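PDB 4ECO: uncharacterized protein from Bacteroides eggerthii DSM 20697, which is of unknown function but, as a leucine-rich repeat protein, probably serves in protein binding. Local coordinates for residues V97-G102 against E233-Y238; T196-A201 against N222-W227; F218-I223 against L262-T267. All blocks are in the same frame, centred on the assembly; numbering follows the deposited sequence.

Overall arrangement
From the N terminus, the chain passes strand 96-97 and enters 97-102, which interaction 1 joins to helix 233-238, closing a loop of 130 residues. Within that loop lies interaction 2, where 196-201, at the end of strand 194-198, pairs with 222-227 across 20 residues. Interaction 3 starts from 218-223, sharing Asn222 and Ile223 with interaction 2, and ends at 262-267, beyond the helix, crossing interaction 1. Interactions 1 and 2 touch through Asp99 and Ser199, and 2 and 3 through Val198 and Phe218, whereas 1 and 3 stay about 7 Å apart at their nearest atoms. Interactions 2 and 3 join successive turns of the leucine-rich repeat solenoid; interaction 1 brings helix 233-238 against the loop after strand 96-97.

Interaction 1 (V97-G102 against E233-Y238); sequences VPDAIG and EYAQQY
The Tyr234 ring lies flat against Ala100, whose CA stands over the middle of one face, 3.5 Å from the ring centroid and only 7° off the ring normal, in a CH-pi contact. The methyl group of Ala100 extends this cover toward the hydroxyl end, with CB 3.5 Å from Tyr234 CE2. A residue as small as alanine suits the place, since it lets the broad ring settle on the backbone itself. Tyr238, one helical turn on, is used differently: Asp99 O meets the edge of its ring close to the ring plane, 3.3 Å from Tyr238 CE2, while one face of that ring is turned to the carbonyl O of Tyr234. At Gly102 the absence of a side chain makes room for Tyr238, whose OH reaches Gly102 C at 3.2 Å. With CG anti to the carbonyl carbon (chi1 -57°), Tyr234 directs its ring from the helix onto the 3-10 turn 99-102. An alanine in place of Tyr234 would probably leave Ala100 without its aromatic cover and open a gap between turn and helix.

No hydrogen bond joins the two segments directly; the polar link runs through the carboxylate of Asp99 and the residues leading into the helix. OD1 accepts from Glu228 N and is bonded to Ser199 OG, and OD2 binds Asn229 N and Ser232 OG, so the buried group is well satisfied. The sequence VPDAIG resembles the IPxxLG signature of plant-type leucine-rich repeats, consistent with the short strand 96-97 that runs into it and pairs with strand 194-198. Helix 27-41 packs on Pro98, Ile101 and Tyr234, so the turn sits between that helix and helix 233-238, with strand 194-198 alongside.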
loop_
_atom_site.group_PDB
_atom_site.type_symbol
_atom_site.label_atom_id
_atom_site.label_comp_id
_atom_site.label_asym_id
_atom_site.label_seq_id
_atom_site.Cartn_x
_atom_site.Cartn_y
_atom_site.Cartn_z
ATOM N N VAL A 97 21.052 -20.765 -15.902
ATOM C CA VAL A 97 19.986 -21.784 -15.827
ATOM C C VAL A 97 20.076 -22.591 -17.115
ATOM O O VAL A 97 19.949 -22.015 -18.197
ATOM C CB VAL A 97 18.591 -21.173 -15.554
ATOM C CG1 VAL A 97 17.521 -22.251 -15.503
ATOM C CG2 VAL A 97 18.600 -20.375 -14.248
ATOM N N PRO A 98 20.454 -23.892 -17.013
ATOM C CA PRO A 98 20.717 -24.679 -18.231
ATOM C C PRO A 98 19.453 -25.116 -18.948
ATOM O O PRO A 98 18.367 -25.037 -18.390
ATOM C CB PRO A 98 21.505 -25.886 -17.703
ATOM C CG PRO A 98 21.072 -26.064 -16.309
ATOM C CD PRO A 98 20.661 -24.708 -15.786
ATOM N N ASP A 99 19.618 -25.624 -20.184
ATOM C CA ASP A 99 18.545 -26.086 -21.059
ATOM C C ASP A 99 17.846 -27.307 -20.481
ATOM O O ASP A 99 16.754 -27.650 -20.937
ATOM C CB ASP A 99 19.103 -26.398 -22.465
ATOM C CG ASP A 99 19.915 -25.257 -23.050
ATOM O OD1 ASP A 99 19.401 -24.113 -23.088
ATOM O OD2 ASP A 99 21.080 -25.484 -23.389
ATOM N N ALA A 100 18.459 -27.936 -19.460
ATOM C CA ALA A 100 17.946 -29.104 -18.735
ATOM C C ALA A 100 16.585 -28.796 -18.052
ATOM O O ALA A 100 15.800 -29.719 -17.801
ATOM C CB ALA A 100 18.965 -29.559 -17.691
ATOM N N ILE A 101 16.297 -27.500 -17.808
ATOM C CA ILE A 101 15.079 -27.018 -17.166
ATOM C C ILE A 101 13.836 -27.503 -17.955
ATOM O O ILE A 101 12.844 -27.880 -17.322
ATOM C CB ILE A 101 15.116 -25.463 -16.978
ATOM C CG1 ILE A 101 13.982 -24.932 -16.084
ATOM C CG2 ILE A 101 15.236 -24.670 -18.270
ATOM C CD1 ILE A 101 14.376 -24.748 -14.648
ATOM N N GLY A 102 13.954 -27.582 -19.291
ATOM C CA GLY A 102 12.902 -28.012 -20.217
ATOM C C GLY A 102 12.400 -29.438 -20.049
ATOM O O GLY A 102 11.347 -29.788 -20.575
ATOM N N GLU A 233 22.392 -31.942 -25.006
ATOM C CA GLU A 233 21.471 -33.003 -25.425
ATOM C C GLU A 233 20.037 -32.473 -25.467
ATOM O O GLU A 233 19.289 -32.785 -26.398
ATOM C CB GLU A 233 21.578 -34.234 -24.498
ATOM C CG GLU A 233 22.576 -35.291 -24.983
ATOM C CD GLU A 233 22.568 -36.637 -24.272
ATOM O OE1 GLU A 233 21.564 -36.957 -23.591
ATOM O OE2 GLU A 233 23.554 -37.393 -24.430
ATOM N N TYR A 234 19.693 -31.618 -24.474
ATOM C CA TYR A 234 18.396 -30.979 -24.320
ATOM C C TYR A 234 18.137 -30.007 -25.482
ATOM O O TYR A 234 17.170 -30.218 -26.223
ATOM C CB TYR A 234 18.296 -30.257 -22.962
ATOM C CG TYR A 234 18.529 -31.156 -21.768
ATOM C CD1 TYR A 234 17.512 -31.970 -21.269
ATOM C CD2 TYR A 234 19.760 -31.177 -21.117
ATOM C CE1 TYR A 234 17.723 -32.801 -20.166
ATOM C CE2 TYR A 234 19.989 -32.020 -20.029
ATOM C CZ TYR A 234 18.963 -32.819 -19.547
ATOM O OH TYR A 234 19.189 -33.628 -18.463
ATOM N N ALA A 235 19.023 -28.988 -25.671
ATOM C CA ALA A 235 18.900 -27.973 -26.731
ATOM C C ALA A 235 18.740 -28.623 -28.088
ATOM O O ALA A 235 17.797 -28.282 -28.796
ATOM C CB ALA A 235 20.103 -27.048 -26.739
ATOM N N GLN A 236 19.595 -29.620 -28.408
ATOM C CA GLN A 236 19.568 -30.358 -29.671
ATOM C C GLN A 236 18.210 -31.033 -29.875
ATOM O O GLN A 236 17.706 -31.044 -30.995
ATOM C CB GLN A 236 20.703 -31.407 -29.745
ATOM C CG GLN A 236 22.148 -30.867 -29.629
ATOM C CD GLN A 236 22.735 -30.140 -30.823
ATOM O OE1 GLN A 236 22.041 -29.462 -31.606
ATOM N NE2 GLN A 236 24.063 -30.207 -30.936
ATOM N N GLN A 237 17.606 -31.565 -28.800
ATOM C CA GLN A 237 16.306 -32.233 -28.887
ATOM C C GLN A 237 15.196 -31.207 -29.120
ATOM O O GLN A 237 14.448 -31.351 -30.093
ATOM C CB GLN A 237 16.016 -33.067 -27.620
ATOM C CG GLN A 237 14.742 -33.923 -27.708
ATOM C CD GLN A 237 14.291 -34.524 -26.395
ATOM O OE1 GLN A 237 15.079 -34.809 -25.477
ATOM N NE2 GLN A 237 12.989 -34.737 -26.280
ATOM N N TYR A 238 15.114 -30.173 -28.231
ATOM C CA TYR A 238 14.092 -29.113 -28.192
ATOM C C TYR A 238 14.154 -28.200 -29.413
ATOM O O TYR A 238 13.144 -27.565 -29.739
ATOM C CB TYR A 238 14.211 -28.266 -26.920
ATOM C CG TYR A 238 14.261 -29.001 -25.590
ATOM C CD1 TYR A 238 13.926 -30.352 -25.496
ATOM C CD2 TYR A 238 14.632 -28.341 -24.424
ATOM C CE1 TYR A 238 14.018 -31.036 -24.286
ATOM C CE2 TYR A 238 14.725 -29.014 -23.205
ATOM C CZ TYR A 238 14.391 -30.356 -23.135
ATOM O OH TYR A 238 14.459 -31.014 -21.929
#

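Interaction 2 (T196-A201 against N222-W227); sequences TFVSKA and NICEAW
Val198 and Ile223 form a single parallel bridge, with Asn222 and Cys224 supplying the backbone groups. Val198 N donates to Asn222 O at 2.9 Å, and Cys224 N returns a bond to Val198 O. A third bond, Lys200 N to Ala226 O at 2.9 Å, continues the pairing past the strand. Phe197 spreads its ring between Asn222 and Ala226: CE2 is 3.6 Å from Asn222 OD1, and Ala226 O lies at the ring edge.

Lys200 lays its extended aliphatic chain over Trp227, with CD 3.9 Å from the centroid of the six-membered ring; a long side chain can thus cover an aromatic face and still carry its amine to the rim. Such short parallel pairing between successive turns suits a leucine-rich repeat solenoid. Val198 CG1, anti to the backbone N (chi1 -169°), packs 3.6 Å from Cys224 SG.

Farther out, a water bridges Thr196 O and Asn222 ND2. Ser199 OG accepts from Ala201 N in an ST turn, its hydroxyl being tied to Asp99 of 97-102. Arg96 makes a cation-pi contact with Phe197, while Ala235 and Tyr238 of helix 233-238 pack against Trp227.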
loop_
_atom_site.group_PDB
_atom_site.type_symbol
_atom_site.label_atom_id
_atom_site.label_comp_id
_atom_site.label_asym_id
_atom_site.label_seq_id
_atom_site.Cartn_x
_atom_site.Cartn_y
_atom_site.Cartn_z
ATOM N N THR A 196 22.954 -15.251 -14.123
ATOM C CA THR A 196 23.358 -14.372 -15.221
ATOM C C THR A 196 22.677 -14.724 -16.541
ATOM O O THR A 196 22.774 -13.959 -17.497
ATOM C CB THR A 196 24.885 -14.434 -15.384
ATOM O OG1 THR A 196 25.300 -15.798 -15.564
ATOM C CG2 THR A 196 25.619 -13.819 -14.195
ATOM N N PHE A 197 21.974 -15.853 -16.591
ATOM C CA PHE A 197 21.327 -16.336 -17.800
ATOM C C PHE A 197 20.169 -17.276 -17.444
ATOM O O PHE A 197 20.251 -18.024 -16.460
ATOM C CB PHE A 197 22.385 -17.079 -18.666
ATOM C CG PHE A 197 21.996 -17.363 -20.087
ATOM C CD1 PHE A 197 21.254 -18.490 -20.410
ATOM C CD2 PHE A 197 22.376 -16.507 -21.111
ATOM C CE1 PHE A 197 20.845 -18.723 -21.722
ATOM C CE2 PHE A 197 21.981 -16.750 -22.426
ATOM C CZ PHE A 197 21.229 -17.866 -22.723
ATOM N N VAL A 198 19.090 -17.231 -18.244
ATOM C CA VAL A 198 17.932 -18.119 -18.114
ATOM C C VAL A 198 17.659 -18.652 -19.504
ATOM O O VAL A 198 17.460 -17.871 -20.444
ATOM C CB VAL A 198 16.651 -17.535 -17.449
ATOM C CG1 VAL A 198 15.654 -18.650 -17.150
ATOM C CG2 VAL A 198 16.976 -16.791 -16.168
ATOM N N SER A 199 17.680 -19.988 -19.629
ATOM C CA SER A 199 17.480 -20.734 -20.860
ATOM C C SER A 199 16.085 -20.505 -21.499
ATOM O O SER A 199 15.064 -20.373 -20.818
ATOM C CB SER A 199 17.669 -22.225 -20.585
ATOM O OG SER A 199 17.326 -23.054 -21.681
ATOM N N LYS A 200 16.080 -20.495 -22.829
ATOM C CA LYS A 200 14.949 -20.440 -23.739
ATOM C C LYS A 200 13.955 -21.571 -23.429
ATOM O O LYS A 200 12.751 -21.407 -23.631
ATOM C CB LYS A 200 15.547 -20.635 -25.148
ATOM C CG LYS A 200 14.649 -20.413 -26.345
ATOM C CD LYS A 200 15.437 -20.665 -27.618
ATOM C CE LYS A 200 14.562 -20.591 -28.846
ATOM N NZ LYS A 200 15.335 -20.756 -30.115
ATOM N N ALA A 201 14.489 -22.717 -22.921
ATOM C CA ALA A 201 13.835 -24.001 -22.616
ATOM C C ALA A 201 12.571 -23.882 -21.769
ATOM O O ALA A 201 11.763 -24.801 -21.827
ATOM C CB ALA A 201 14.807 -24.941 -21.917
ATOM N N ASN A 222 19.172 -11.918 -21.912
ATOM C CA ASN A 222 19.615 -13.234 -21.447
ATOM C C ASN A 222 18.528 -13.928 -20.619
ATOM O O ASN A 222 18.788 -14.971 -20.010
ATOM C CB ASN A 222 20.916 -13.115 -20.674
ATOM C CG ASN A 222 22.104 -12.895 -21.581
ATOM O OD1 ASN A 222 22.061 -13.143 -22.800
ATOM N ND2 ASN A 222 23.209 -12.461 -20.995
ATOM N N ILE A 223 17.289 -13.383 -20.664
ATOM C CA ILE A 223 16.132 -13.964 -19.982
ATOM C C ILE A 223 15.276 -14.670 -21.022
ATOM O O ILE A 223 14.429 -14.031 -21.660
ATOM C CB ILE A 223 15.292 -12.941 -19.153
ATOM C CG1 ILE A 223 16.165 -12.138 -18.165
ATOM C CG2 ILE A 223 14.134 -13.650 -18.435
ATOM C CD1 ILE A 223 15.467 -10.990 -17.525
ATOM N N CYS A 224 15.543 -15.979 -21.221
ATOM C CA CYS A 224 14.793 -16.911 -22.061
ATOM C C CYS A 224 14.698 -16.487 -23.556
ATOM O O CYS A 224 13.673 -16.727 -24.219
ATOM C CB CYS A 224 13.404 -17.134 -21.472
ATOM S SG CYS A 224 13.426 -17.727 -19.765
ATOM N N GLU A 225 15.808 -15.963 -24.099
ATOM C CA GLU A 225 15.916 -15.628 -25.520
ATOM C C GLU A 225 16.649 -16.733 -26.298
ATOM O O GLU A 225 16.283 -17.049 -27.439
ATOM C CB GLU A 225 16.635 -14.298 -25.733
ATOM C CG GLU A 225 15.778 -13.077 -25.472
ATOM C CD GLU A 225 16.298 -11.800 -26.097
ATOM O OE1 GLU A 225 17.183 -11.884 -26.984
ATOM O OE2 GLU A 225 15.796 -10.714 -25.722
ATOM N N ALA A 226 17.681 -17.317 -25.671
ATOM C CA ALA A 226 18.555 -18.290 -26.308
ATOM C C ALA A 226 18.797 -19.531 -25.460
ATOM O O ALA A 226 18.483 -19.564 -24.264
ATOM C CB ALA A 226 19.896 -17.624 -26.603
ATOM N N TRP A 227 19.385 -20.554 -26.100
ATOM C CA TRP A 227 19.785 -21.758 -25.399
ATOM C C TRP A 227 20.954 -21.419 -24.497
ATOM O O TRP A 227 21.761 -20.547 -24.840
ATOM C CB TRP A 227 20.152 -22.874 -26.373
ATOM C CG TRP A 227 19.097 -23.230 -27.373
ATOM C CD1 TRP A 227 19.181 -23.112 -28.733
ATOM C CD2 TRP A 227 17.824 -23.829 -27.102
ATOM N NE1 TRP A 227 18.047 -23.613 -29.327
ATOM C CE2 TRP A 227 17.183 -24.037 -28.346
ATOM C CE3 TRP A 227 17.157 -24.213 -25.924
ATOM C CZ2 TRP A 227 15.904 -24.593 -28.443
ATOM C CZ3 TRP A 227 15.896 -24.779 -26.029
ATOM C CH2 TRP A 227 15.278 -24.947 -27.276
HETATM O O HOH W 1 23.105 -11.588 -18.381
HETATM O O HOH W 2 18.545 -16.084 -23.006
#

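Interaction 3 (F218-I223 against L262-T267); sequences FVAENI and LTKLPT
Ile223 and Leu262 meet at their methyl ends, CD1 to CD2 at 3.8 Å, the side chains crossing at about a right angle. Pro266 joins them, its CG 3.8 Å from Ile223 CD1, and the rigid ring offers a compact apolar surface where a flexible chain would be harder to fix. With CG anti to the carbonyl carbon (chi1 -67°), Leu262 carries CD2 to Ala220, 3.5 Å from Ala220 N. The small Ala220 lets the two loops approach closely: its CB, aimed at the opposite segment, touches Lys264 O at 3.4 Å and the aliphatic start of the lysine chain at CG.

Polar contact is indirect, since no hydrogen bond crosses between the segments. One water takes this role, donating to Ala220 O at 2.6 Å and accepting from Thr267 N at 3.1 Å, so that it links two backbones.

Leucines, isoleucine and proline in these loops fit the apolar interior of a leucine-rich repeat solenoid. Ile223 CG1 also lies over one face of Phe218, and both residues pack on Met213 of strand 210-214. Phe218 further touches strand 194-198, while on the other flank Lys264 and Leu265 adjoin helix 288-300, where Asp294 accepts from Leu265 N.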
loop_
_atom_site.group_PDB
_atom_site.type_symbol
_atom_site.label_atom_id
_atom_site.label_comp_id
_atom_site.label_asym_id
_atom_site.label_seq_id
_atom_site.Cartn_x
_atom_site.Cartn_y
_atom_site.Cartn_z
ATOM N N PHE A 218 21.284 -10.463 -14.190
ATOM C CA PHE A 218 21.201 -10.708 -15.632
ATOM C C PHE A 218 20.656 -9.492 -16.397
ATOM O O PHE A 218 20.043 -8.597 -15.813
ATOM C CB PHE A 218 20.365 -11.964 -15.972
ATOM C CG PHE A 218 19.068 -12.183 -15.223
ATOM C CD1 PHE A 218 18.176 -11.131 -15.009
ATOM C CD2 PHE A 218 18.682 -13.461 -14.833
ATOM C CE1 PHE A 218 16.952 -11.347 -14.370
ATOM C CE2 PHE A 218 17.459 -13.668 -14.183
ATOM C CZ PHE A 218 16.596 -12.609 -13.962
ATOM N N VAL A 219 20.932 -9.470 -17.704
ATOM C CA VAL A 219 20.483 -8.449 -18.653
ATOM C C VAL A 219 19.239 -8.998 -19.364
ATOM O O VAL A 219 19.081 -10.217 -19.464
ATOM C CB VAL A 219 21.606 -8.002 -19.638
ATOM C CG1 VAL A 219 22.688 -7.215 -18.910
ATOM C CG2 VAL A 219 22.212 -9.186 -20.386
ATOM N N ALA A 220 18.359 -8.104 -19.838
ATOM C CA ALA A 220 17.068 -8.424 -20.469
ATOM C C ALA A 220 17.160 -9.481 -21.585
ATOM O O ALA A 220 16.333 -10.395 -21.612
ATOM C CB ALA A 220 16.449 -7.170 -21.027
ATOM N N GLU A 221 18.182 -9.381 -22.457
ATOM C CA GLU A 221 18.384 -10.274 -23.607
ATOM C C GLU A 221 18.823 -11.701 -23.193
ATOM O O GLU A 221 18.819 -12.599 -24.035
ATOM C CB GLU A 221 19.398 -9.678 -24.621
ATOM C CG GLU A 221 20.776 -9.307 -24.077
ATOM C CD GLU A 221 20.957 -7.933 -23.446
ATOM O OE1 GLU A 221 19.944 -7.273 -23.116
ATOM O OE2 GLU A 221 22.128 -7.529 -23.254
ATOM N N ASN A 222 19.172 -11.918 -21.912
ATOM C CA ASN A 222 19.615 -13.234 -21.447
ATOM C C ASN A 222 18.528 -13.928 -20.619
ATOM O O ASN A 222 18.788 -14.971 -20.010
ATOM C CB ASN A 222 20.916 -13.115 -20.674
ATOM C CG ASN A 222 22.104 -12.895 -21.581
ATOM O OD1 ASN A 222 22.061 -13.143 -22.800
ATOM N ND2 ASN A 222 23.209 -12.461 -20.995
ATOM N N ILE A 223 17.289 -13.383 -20.664
ATOM C CA ILE A 223 16.132 -13.964 -19.982
ATOM C C ILE A 223 15.276 -14.670 -21.022
ATOM O O ILE A 223 14.429 -14.031 -21.660
ATOM C CB ILE A 223 15.292 -12.941 -19.153
ATOM C CG1 ILE A 223 16.165 -12.138 -18.165
ATOM C CG2 ILE A 223 14.134 -13.650 -18.435
ATOM C CD1 ILE A 223 15.467 -10.990 -17.525
ATOM N N LEU A 262 18.809 -4.679 -15.741
ATOM C CA LEU A 262 17.810 -4.576 -16.792
ATOM C C LEU A 262 17.792 -3.146 -17.321
ATOM O O LEU A 262 17.805 -2.212 -16.523
ATOM C CB LEU A 262 16.396 -4.976 -16.295
ATOM C CG LEU A 262 16.126 -6.420 -15.897
ATOM C CD1 LEU A 262 14.699 -6.602 -15.519
ATOM C CD2 LEU A 262 16.445 -7.401 -17.006
ATOM N N THR A 263 17.772 -2.968 -18.651
ATOM C CA THR A 263 17.689 -1.648 -19.281
ATOM C C THR A 263 16.370 -1.567 -20.025
ATOM O O THR A 263 15.980 -0.494 -20.498
ATOM C CB THR A 263 18.892 -1.341 -20.178
ATOM O OG1 THR A 263 19.156 -2.430 -21.072
ATOM C CG2 THR A 263 20.126 -0.992 -19.387
ATOM N N LYS A 264 15.669 -2.714 -20.100
ATOM C CA LYS A 264 14.348 -2.907 -20.710
ATOM C C LYS A 264 13.730 -4.143 -20.109
ATOM O O LYS A 264 14.438 -4.936 -19.492
ATOM C CB LYS A 264 14.434 -3.015 -22.257
ATOM C CG LYS A 264 14.995 -4.343 -22.775
ATOM C CD LYS A 264 14.957 -4.465 -24.278
ATOM C CE LYS A 264 15.025 -5.910 -24.671
ATOM N NZ LYS A 264 15.368 -6.068 -26.104
ATOM N N LEU A 265 12.420 -4.326 -20.272
ATOM C CA LEU A 265 11.753 -5.539 -19.768
ATOM C C LEU A 265 12.031 -6.686 -20.714
ATOM O O LEU A 265 12.095 -6.436 -21.927
ATOM C CB LEU A 265 10.228 -5.349 -19.588
ATOM C CG LEU A 265 9.771 -4.338 -18.541
ATOM C CD1 LEU A 265 8.265 -4.240 -18.521
ATOM C CD2 LEU A 265 10.267 -4.707 -17.151
ATOM N N PRO A 266 12.204 -7.942 -20.205
ATOM C CA PRO A 266 12.421 -9.082 -21.122
ATOM C C PRO A 266 11.236 -9.194 -22.088
ATOM O O PRO A 266 10.084 -8.936 -21.730
ATOM C CB PRO A 266 12.577 -10.295 -20.191
ATOM C CG PRO A 266 12.081 -9.881 -18.901
ATOM C CD PRO A 266 12.153 -8.382 -18.797
ATOM N N THR A 267 11.541 -9.492 -23.332
ATOM C CA THR A 267 10.587 -9.491 -24.444
ATOM C C THR A 267 9.589 -10.665 -24.440
ATOM O O THR A 267 8.601 -10.621 -25.192
ATOM C CB THR A 267 11.357 -9.499 -25.762
ATOM O OG1 THR A 267 12.166 -10.675 -25.806
ATOM C CG2 THR A 267 12.228 -8.252 -25.928
HETATM O O HOH W 3 14.479 -10.417 -23.501
#